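Local coordinates for succinyl-CoA:3-ketoacid coenzyme A transferase subunit B (Helicobacter pylori, PDB 3RRL), which catalyses, as subunit B of the enzyme, the transfer of coenzyme A from succinyl-CoA to a 3-oxo acid, giving a 3-oxoacyl-CoA and succinate, at residues 44-53 / 68-79; 1-12 / 166-174. All coordinates share one frame; numbering follows the deposited sequence.

Contact 1: residues 44-53 / 68-79; sequences NGLLGIGAYP and ETITVVPGASFF
The F79 ring lies with one face against the backbone of G45, whose C sits 3.6 Å above the ring plane and toward its rim, while L47 CB and S77 OG approach the ring edge in its plane. The F78 ring turns its edge to G45 O and meets L46 obliquely. These aromatics flank an antiparallel strand pair at the edge of the main sheet of this CoA-transferase subunit as this chain forms it, just past the predicted active-site residue E43; another chain of the assembly bonds to the F78 backbone. G45 and L46 both face S42, forming a G1 beta bulge where the chain turns back from strand 39-42 into 46-49.

The pairing is closed by L47 and S77, whose two backbone bonds run both ways: L47 N to S77 O is nearly straight (172°), and S77 N returns to L47 O. F79 N adds a third, to G45 O. The chain bends at L47-G48, and opposite it a type II turn from V73 to A76 carries the other segment round P74-G75; V73 N donates to G48 O at 3.0 Å.

On the side of F78, L46 sends its two branches apart: CD1 reaches V72 CG1 (3.7 Å) and the F78 ring, and CD2 meets I70 CD1 tip to tip at 3.8 Å. At the far end P53 lays its CD near T69 O, and the T69 hydroxyl is hydrogen-bonded to the backbone of another protein chain. T71 OG1, held between its own backbone N and carbonyl carbon (chi1 65°), donates to A51 O at 2.6 Å. Beyond it, the Y52 ring stands 72° from the E68 carboxylate, and Y52 OH donates to E68 OE1 at 2.7 Å from above the carboxylate plane.

Contact 2: residues 1-12 / 166-174; sequences MREAIIKRAAKE and QLITDLAVF
I168 projects toward helix 2-10 and fills the middle of the contact: its CD1 rests 3.7 Å from A9 CA, and its CG2 lies 3.9 Å from R8 CG, the two side chains meeting at about a right angle. One turn earlier, I5 runs alongside D170, with I5 CG1 3.5 Å from D170 N. V173 CG2 touches the R8 chain at NE (3.9 Å), so the R8 chain lies across the methyl groups of I168 and V173, both reaching it from the hairpin side.

Above this apolar layer the polar ends converge on one oxygen. Bent at chi2 (55°), R8 turns its guanidinium to E12, four residues on, and grips OE2 with both NH1 and NH2, the oxygen lying in the guanidinium plane. Q166, extended from the strand, brings NE2 to the same E12 OE2 at 3.2 Å and 168°, arriving from above the carboxylate plane with the amide turned 86° against it.

The second shell fixes both partners. R8 NE pairs with E185, while H141 bonds through ND1 to T169 OG1, the acceptor of the ST turn, and through its backbone N to D170 OD1. K134 NZ, bonded to both, probably offsets the repulsion between E12 OE1 and Q166 OE1, which lie 3.1 Å apart, and the surrounding positive groups would probably keep E12 ionised.

Contact 1 and contact 2 reach the same ten-stranded mixed sheet at different places, with centres 26 Å apart and nearest atoms about 12 Å apart, so neither touches the other. Both segments of contact 1 fall in the chain between the two segments of contact 2: helix 2-10 comes first, then 44-53 and 68-79, and finally the hairpin 166-174. In strand order, 76-78 is outermost within the chain and next to 46-49, whereas 166-168 ends the central parallel run and turns back into the antiparallel strand 172-177. Contact 2 therefore ties the N-terminal helix to the sheet away from the predicted active site, while contact 1 lies beside that site, where other chains of the assembly also pack.

Contact 1: residues 44-53 / 68-79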
loop_
_atom_site.group_PDB
_atom_site.type_symbol
_atom_site.label_atom_id
_atom_site.label_comp_id
_atom_site.label_asym_id
_atom_site.label_seq_id
_atom_site.Cartn_x
_atom_site.Cartn_y
_atom_site.Cartn_z
ATOM N N ASN B 44 11.951 -7.527 6.688
ATOM C CA ASN B 44 12.170 -7.787 5.276
ATOM C C ASN B 44 10.968 -8.487 4.647
ATOM O O ASN B 44 11.027 -8.950 3.504
ATOM C CB ASN B 44 13.492 -8.511 5.006
ATOM C CG ASN B 44 13.644 -9.784 5.804
ATOM O OD1 ASN B 44 13.264 -9.856 6.969
ATOM N ND2 ASN B 44 14.225 -10.799 5.180
ATOM N N GLY B 45 9.865 -8.533 5.392
ATOM C CA GLY B 45 8.632 -9.076 4.848
ATOM C C GLY B 45 8.142 -10.426 5.321
ATOM O O GLY B 45 7.483 -11.149 4.580
ATOM N N LEU B 46 8.505 -10.804 6.535
ATOM C CA LEU B 46 7.948 -12.012 7.111
ATOM C C LEU B 46 7.336 -11.792 8.488
ATOM O O LEU B 46 7.861 -11.034 9.309
ATOM C CB LEU B 46 9.015 -13.093 7.186
ATOM C CG LEU B 46 8.778 -14.176 8.235
ATOM C CD1 LEU B 46 7.655 -15.120 7.794
ATOM C CD2 LEU B 46 10.091 -14.929 8.456
ATOM N N LEU B 47 6.216 -12.464 8.734
ATOM C CA LEU B 47 5.658 -12.562 10.075
ATOM C C LEU B 47 5.645 -14.045 10.448
ATOM O O LEU B 47 5.145 -14.865 9.680
ATOM C CB LEU B 47 4.243 -11.985 10.092
ATOM C CG LEU B 47 3.622 -11.692 11.452
ATOM C CD1 LEU B 47 4.509 -10.754 12.255
ATOM C CD2 LEU B 47 2.229 -11.090 11.281
ATOM N N GLY B 48 6.100 -14.391 11.649
ATOM C CA GLY B 48 6.372 -15.785 11.987
ATOM C C GLY B 48 7.751 -16.374 11.718
ATOM O O GLY B 48 7.884 -17.434 11.111
ATOM N N ILE B 49 8.790 -15.669 12.162
ATOM C CA ILE B 49 10.151 -16.207 12.163
ATOM C C ILE B 49 10.262 -17.509 12.972
ATOM O O ILE B 49 9.585 -17.693 13.988
ATOM C CB ILE B 49 11.152 -15.209 12.778
ATOM C CG1 ILE B 49 11.210 -13.914 11.978
ATOM C CG2 ILE B 49 12.557 -15.819 12.879
ATOM C CD1 ILE B 49 12.165 -12.902 12.597
ATOM N N GLY B 50 11.196 -18.367 12.575
ATOM C CA GLY B 50 11.299 -19.695 13.138
ATOM C C GLY B 50 12.760 -20.076 13.201
ATOM O O GLY B 50 13.634 -19.252 12.925
ATOM N N ALA B 51 13.031 -21.310 13.605
ATOM C CA ALA B 51 14.393 -21.736 13.883
ATOM C C ALA B 51 15.249 -21.708 12.628
ATOM O O ALA B 51 14.730 -21.632 11.515
ATOM C CB ALA B 51 14.388 -23.127 14.485
ATOM N N TYR B 52 16.565 -21.708 12.815
ATOM C CA TYR B 52 17.478 -21.968 11.713
ATOM C C TYR B 52 17.147 -23.334 11.147
ATOM O O TYR B 52 16.761 -24.240 11.890
ATOM C CB TYR B 52 18.930 -21.943 12.184
ATOM C CG TYR B 52 19.380 -20.600 12.705
ATOM C CD1 TYR B 52 19.057 -19.433 12.037
ATOM C CD2 TYR B 52 20.124 -20.501 13.874
ATOM C CE1 TYR B 52 19.462 -18.202 12.511
ATOM C CE2 TYR B 52 20.537 -19.276 14.359
ATOM C CZ TYR B 52 20.203 -18.127 13.673
ATOM O OH TYR B 52 20.608 -16.900 14.150
ATOM N N PRO B 53 17.280 -23.483 9.824
ATOM C CA PRO B 53 17.000 -24.739 9.121
ATOM C C PRO B 53 18.013 -25.842 9.421
ATOM O O PRO B 53 19.177 -25.568 9.728
ATOM C CB PRO B 53 17.116 -24.340 7.649
ATOM C CG PRO B 53 18.011 -23.155 7.651
ATOM C CD PRO B 53 17.674 -22.408 8.898
ATOM N N GLU B 68 20.586 -13.883 7.615
ATOM C CA GLU B 68 20.797 -15.272 8.009
ATOM C C GLU B 68 19.685 -16.162 7.463
ATOM O O GLU B 68 18.526 -15.746 7.391
ATOM C CB GLU B 68 20.834 -15.391 9.527
ATOM C CG GLU B 68 21.849 -14.478 10.191
ATOM C CD GLU B 68 21.871 -14.634 11.704
ATOM O OE1 GLU B 68 20.805 -14.935 12.288
ATOM O OE2 GLU B 68 22.955 -14.457 12.308
ATOM N N THR B 69 20.034 -17.387 7.083
ATOM C CA THR B 69 19.030 -18.325 6.596
ATOM C C THR B 69 18.196 -18.856 7.751
ATOM O O THR B 69 18.740 -19.272 8.785
ATOM C CB THR B 69 19.670 -19.506 5.846
ATOM O OG1 THR B 69 20.616 -20.161 6.702
ATOM C CG2 THR B 69 20.369 -19.009 4.591
ATOM N N ILE B 70 16.878 -18.853 7.571
ATOM C CA ILE B 70 15.953 -19.249 8.637
ATOM C C ILE B 70 14.838 -20.143 8.119
ATOM O O ILE B 70 14.826 -20.524 6.952
ATOM C CB ILE B 70 15.295 -18.021 9.296
ATOM C CG1 ILE B 70 14.581 -17.177 8.240
ATOM C CG2 ILE B 70 16.335 -17.187 10.023
ATOM C CD1 ILE B 70 13.721 -16.053 8.828
ATOM N N THR B 71 13.896 -20.469 8.999
ATOM C CA THR B 71 12.651 -21.105 8.584
ATOM C C THR B 71 11.478 -20.268 9.078
ATOM O O THR B 71 11.674 -19.209 9.677
ATOM C CB THR B 71 12.513 -22.529 9.137
ATOM O OG1 THR B 71 12.411 -22.475 10.567
ATOM C CG2 THR B 71 13.719 -23.388 8.729
ATOM N N VAL B 72 10.264 -20.740 8.817
ATOM C CA VAL B 72 9.065 -20.062 9.282
ATOM C C VAL B 72 8.252 -21.008 10.150
ATOM O O VAL B 72 8.335 -22.226 9.989
ATOM C CB VAL B 72 8.188 -19.579 8.100
ATOM C CG1 VAL B 72 8.949 -18.592 7.246
ATOM C CG2 VAL B 72 7.735 -20.752 7.253
ATOM N N VAL B 73 7.478 -20.451 11.076
ATOM C CA VAL B 73 6.525 -21.236 11.858
ATOM C C VAL B 73 5.219 -21.438 11.087
ATOM O O VAL B 73 4.979 -20.788 10.074
ATOM C CB VAL B 73 6.221 -20.587 13.238
ATOM C CG1 VAL B 73 7.457 -20.628 14.132
ATOM C CG2 VAL B 73 5.720 -19.155 13.074
ATOM N N PRO B 74 4.377 -22.371 11.551
ATOM C CA PRO B 74 3.043 -22.509 10.963
ATOM C C PRO B 74 2.252 -21.220 11.149
ATOM O O PRO B 74 2.292 -20.632 12.233
ATOM C CB PRO B 74 2.417 -23.630 11.793
ATOM C CG PRO B 74 3.581 -24.418 12.296
ATOM C CD PRO B 74 4.649 -23.409 12.561
ATOM N N GLY B 75 1.549 -20.781 10.108
ATOM C CA GLY B 75 0.771 -19.553 10.195
ATOM C C GLY B 75 1.611 -18.320 9.919
ATOM O O GLY B 75 1.180 -17.191 10.154
ATOM N N ALA B 76 2.825 -18.535 9.420
ATOM C CA ALA B 76 3.656 -17.431 8.976
ATOM C C ALA B 76 3.014 -16.791 7.746
ATOM O O ALA B 76 2.170 -17.401 7.093
ATOM C CB ALA B 76 5.058 -17.918 8.649
ATOM N N SER B 77 3.399 -15.551 7.453
ATOM C CA SER B 77 2.988 -14.883 6.225
ATOM C C SER B 77 4.147 -14.071 5.663
ATOM O O SER B 77 4.999 -13.604 6.408
ATOM C CB SER B 77 1.771 -13.984 6.468
ATOM O OG SER B 77 1.968 -13.177 7.609
ATOM N N PHE B 78 4.186 -13.932 4.343
ATOM C CA PHE B 78 5.181 -13.096 3.692
ATOM C C PHE B 78 4.473 -11.894 3.101
ATOM O O PHE B 78 3.292 -11.965 2.749
ATOM C CB PHE B 78 5.923 -13.856 2.583
ATOM C CG PHE B 78 6.767 -15.008 3.079
ATOM C CD1 PHE B 78 7.875 -14.783 3.866
ATOM C CD2 PHE B 78 6.465 -16.313 2.725
ATOM C CE1 PHE B 78 8.651 -15.841 4.318
ATOM C CE2 PHE B 78 7.241 -17.371 3.174
ATOM C CZ PHE B 78 8.328 -17.134 3.976
ATOM N N PHE B 79 5.191 -10.779 3.008
ATOM C CA PHE B 79 4.638 -9.580 2.403
ATOM C C PHE B 79 5.776 -8.678 1.972
ATOM O O PHE B 79 6.943 -8.962 2.264
ATOM C CB PHE B 79 3.733 -8.862 3.407
ATOM C CG PHE B 79 4.208 -8.977 4.822
ATOM C CD1 PHE B 79 5.170 -8.108 5.317
ATOM C CD2 PHE B 79 3.706 -9.962 5.657
ATOM C CE1 PHE B 79 5.621 -8.212 6.633
ATOM C CE2 PHE B 79 4.146 -10.074 6.978
ATOM C CZ PHE B 79 5.103 -9.196 7.465
HETATM O O HOH W 1 9.493 -9.994 1.508
#

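Contact 2: residues 1-12 / 166-174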
loop_
_atom_site.group_PDB
_atom_site.type_symbol
_atom_site.label_atom_id
_atom_site.label_comp_id
_atom_site.label_asym_id
_atom_site.label_seq_id
_atom_site.Cartn_x
_atom_site.Cartn_y
_atom_site.Cartn_z
HETATM N N MSE B 1 27.721 -10.350 31.880
HETATM C CA MSE B 1 27.464 -9.051 31.265
HETATM C C MSE B 1 26.211 -9.100 30.392
HETATM O O MSE B 1 25.142 -8.635 30.784
HETATM C CB MSE B 1 28.669 -8.611 30.426
HETATM C CG MSE B 1 28.617 -7.172 29.916
HETATM SE SE MSE B 1 29.537 -5.948 31.118
HETATM C CE MSE B 1 29.766 -4.421 29.933
ATOM N N ARG B 2 26.342 -9.678 29.207
ATOM C CA ARG B 2 25.198 -9.779 28.321
ATOM C C ARG B 2 24.142 -10.729 28.877
ATOM O O ARG B 2 22.942 -10.477 28.750
ATOM C CB ARG B 2 25.630 -10.191 26.915
ATOM C CG ARG B 2 26.488 -9.135 26.238
ATOM C CD ARG B 2 26.652 -9.426 24.764
ATOM N NE ARG B 2 27.523 -8.456 24.112
ATOM C CZ ARG B 2 27.839 -8.490 22.821
ATOM N NH1 ARG B 2 28.641 -7.567 22.310
ATOM N NH2 ARG B 2 27.352 -9.447 22.037
ATOM N N GLU B 3 24.587 -11.804 29.518
ATOM C CA GLU B 3 23.656 -12.786 30.056
ATOM C C GLU B 3 22.565 -12.132 30.910
ATOM O O GLU B 3 21.375 -12.341 30.675
ATOM C CB GLU B 3 24.396 -13.857 30.855
ATOM C CG GLU B 3 23.477 -14.940 31.393
ATOM C CD GLU B 3 24.228 -16.090 32.043
ATOM O OE1 GLU B 3 25.480 -16.048 32.096
ATOM O OE2 GLU B 3 23.559 -17.042 32.501
ATOM N N ALA B 4 22.966 -11.336 31.896
ATOM C CA ALA B 4 21.992 -10.694 32.779
ATOM C C ALA B 4 21.060 -9.758 32.003
ATOM O O ALA B 4 19.894 -9.592 32.358
ATOM C CB ALA B 4 22.698 -9.948 33.914
ATOM N N ILE B 5 21.582 -9.158 30.939
ATOM C CA ILE B 5 20.790 -8.267 30.102
ATOM C C ILE B 5 19.738 -9.054 29.332
ATOM O O ILE B 5 18.556 -8.715 29.334
ATOM C CB ILE B 5 21.684 -7.542 29.078
ATOM C CG1 ILE B 5 22.737 -6.688 29.791
ATOM C CG2 ILE B 5 20.844 -6.701 28.152
ATOM C CD1 ILE B 5 23.737 -6.018 28.849
ATOM N N ILE B 6 20.190 -10.109 28.669
ATOM C CA ILE B 6 19.346 -10.904 27.796
ATOM C C ILE B 6 18.226 -11.581 28.570
ATOM O O ILE B 6 17.047 -11.435 28.237
ATOM C CB ILE B 6 20.187 -11.941 27.034
ATOM C CG1 ILE B 6 21.011 -11.235 25.957
ATOM C CG2 ILE B 6 19.297 -13.017 26.414
ATOM C CD1 ILE B 6 22.204 -12.036 25.485
ATOM N N LYS B 7 18.599 -12.310 29.613
ATOM C CA LYS B 7 17.625 -12.979 30.465
ATOM C C LYS B 7 16.599 -12.029 31.095
ATOM O O LYS B 7 15.441 -12.406 31.281
ATOM C CB LYS B 7 18.335 -13.826 31.528
ATOM C CG LYS B 7 19.032 -15.035 30.905
ATOM C CD LYS B 7 19.540 -16.034 31.926
ATOM C CE LYS B 7 20.158 -17.236 31.221
ATOM N NZ LYS B 7 20.740 -18.229 32.168
ATOM N N ARG B 8 17.007 -10.804 31.413
ATOM C CA ARG B 8 16.067 -9.834 31.979
ATOM C C ARG B 8 15.152 -9.309 30.878
ATOM O O ARG B 8 13.954 -9.128 31.084
ATOM C CB ARG B 8 16.804 -8.686 32.679
ATOM C CG ARG B 8 15.890 -7.586 33.213
ATOM C CD ARG B 8 14.813 -8.140 34.151
ATOM N NE ARG B 8 13.859 -7.106 34.555
ATOM C CZ ARG B 8 12.825 -6.713 33.812
ATOM N NH1 ARG B 8 12.014 -5.765 34.250
ATOM N NH2 ARG B 8 12.597 -7.267 32.629
ATOM N N ALA B 9 15.721 -9.090 29.698
ATOM C CA ALA B 9 14.936 -8.679 28.539
ATOM C C ALA B 9 13.879 -9.721 28.180
ATOM O O ALA B 9 12.768 -9.374 27.771
ATOM C CB ALA B 9 15.846 -8.421 27.349
ATOM N N ALA B 10 14.226 -10.997 28.331
ATOM C CA ALA B 10 13.309 -12.081 27.977
ATOM C C ALA B 10 12.028 -12.031 28.798
ATOM O O ALA B 10 10.967 -12.446 28.339
ATOM C CB ALA B 10 13.986 -13.429 28.143
ATOM N N LYS B 11 12.133 -11.517 30.015
ATOM C CA LYS B 11 10.985 -11.425 30.901
ATOM C C LYS B 11 9.919 -10.478 30.361
ATOM O O LYS B 11 8.756 -10.540 30.773
ATOM C CB LYS B 11 11.425 -10.995 32.301
ATOM C CG LYS B 11 12.304 -12.017 33.009
ATOM C CD LYS B 11 12.599 -11.592 34.443
ATOM C CE LYS B 11 13.102 -12.761 35.276
ATOM N NZ LYS B 11 14.346 -13.371 34.722
ATOM N N GLU B 12 10.314 -9.607 29.439
ATOM C CA GLU B 12 9.374 -8.653 28.843
ATOM C C GLU B 12 8.500 -9.276 27.747
ATOM O O GLU B 12 7.504 -8.685 27.312
ATOM C CB GLU B 12 10.123 -7.429 28.304
ATOM C CG GLU B 12 10.893 -6.669 29.380
ATOM C CD GLU B 12 9.968 -6.030 30.403
ATOM O OE1 GLU B 12 8.970 -5.400 29.980
ATOM O OE2 GLU B 12 10.229 -6.162 31.622
ATOM N N GLN B 166 11.685 1.650 28.014
ATOM C CA GLN B 166 12.374 0.914 29.062
ATOM C C GLN B 166 13.809 0.628 28.635
ATOM O O GLN B 166 14.075 0.313 27.472
ATOM C CB GLN B 166 11.623 -0.382 29.355
ATOM C CG GLN B 166 12.333 -1.352 30.293
ATOM C CD GLN B 166 11.601 -2.688 30.382
ATOM O OE1 GLN B 166 11.113 -3.207 29.380
ATOM N NE2 GLN B 166 11.501 -3.232 31.582
ATOM N N LEU B 167 14.734 0.758 29.575
ATOM C CA LEU B 167 16.143 0.525 29.289
ATOM C C LEU B 167 16.693 -0.523 30.248
ATOM O O LEU B 167 16.618 -0.371 31.468
ATOM C CB LEU B 167 16.945 1.828 29.393
ATOM C CG LEU B 167 18.466 1.691 29.524
ATOM C CD1 LEU B 167 19.079 1.092 28.264
ATOM C CD2 LEU B 167 19.113 3.038 29.856
ATOM N N ILE B 168 17.226 -1.597 29.681
ATOM C CA ILE B 168 17.793 -2.680 30.465
ATOM C C ILE B 168 19.293 -2.760 30.200
ATOM O O ILE B 168 19.711 -2.972 29.062
ATOM C CB ILE B 168 17.144 -4.021 30.066
ATOM C CG1 ILE B 168 15.622 -3.960 30.250
ATOM C CG2 ILE B 168 17.743 -5.170 30.853
ATOM C CD1 ILE B 168 14.905 -5.242 29.843
ATOM N N THR B 169 20.101 -2.573 31.239
ATOM C CA THR B 169 21.544 -2.775 31.123
ATOM C C THR B 169 22.027 -3.881 32.075
ATOM O O THR B 169 21.225 -4.494 32.788
ATOM C CB THR B 169 22.336 -1.468 31.386
ATOM O OG1 THR B 169 22.417 -1.213 32.795
ATOM C CG2 THR B 169 21.668 -0.293 30.693
ATOM N N ASP B 170 23.331 -4.137 32.081
ATOM C CA ASP B 170 23.915 -5.137 32.983
ATOM C C ASP B 170 23.870 -4.681 34.447
ATOM O O ASP B 170 24.084 -5.472 35.373
ATOM C CB ASP B 170 25.359 -5.451 32.573
ATOM C CG ASP B 170 26.161 -4.197 32.268
ATOM O OD1 ASP B 170 25.701 -3.390 31.432
ATOM O OD2 ASP B 170 27.237 -4.000 32.876
ATOM N N LEU B 171 23.591 -3.397 34.644
ATOM C CA LEU B 171 23.513 -2.806 35.981
ATOM C C LEU B 171 22.074 -2.688 36.457
ATOM O O LEU B 171 21.732 -3.156 37.543
ATOM C CB LEU B 171 24.209 -1.443 36.049
ATOM C CG LEU B 171 25.696 -1.421 35.704
ATOM C CD1 LEU B 171 26.290 -0.042 35.979
ATOM C CD2 LEU B 171 26.437 -2.494 36.484
ATOM N N ALA B 172 21.247 -2.030 35.659
ATOM C CA ALA B 172 19.901 -1.693 36.077
ATOM C C ALA B 172 18.823 -1.646 35.007
ATOM O O ALA B 172 19.090 -1.692 33.820
ATOM C CB ALA B 172 19.940 -0.379 36.792
ATOM N N VAL B 173 17.589 -1.567 35.479
ATOM C CA VAL B 173 16.436 -1.389 34.634
ATOM C C VAL B 173 15.855 -0.003 34.910
ATOM O O VAL B 173 15.622 0.363 36.045
ATOM C CB VAL B 173 15.373 -2.447 34.887
ATOM C CG1 VAL B 173 14.211 -2.245 33.968
ATOM C CG2 VAL B 173 15.951 -3.810 34.724
ATOM N N PHE B 174 15.629 0.756 33.850
ATOM C CA PHE B 174 15.089 2.090 33.946
ATOM C C PHE B 174 13.826 2.195 33.120
ATOM O O PHE B 174 13.676 1.512 32.126
ATOM C CB PHE B 174 16.064 3.115 33.383
ATOM C CG PHE B 174 17.376 3.178 34.086
ATOM C CD1 PHE B 174 17.590 4.094 35.089
ATOM C CD2 PHE B 174 18.409 2.348 33.716
ATOM C CE1 PHE B 174 18.793 4.163 35.719
ATOM C CE2 PHE B 174 19.618 2.418 34.348
ATOM C CZ PHE B 174 19.810 3.326 35.347
#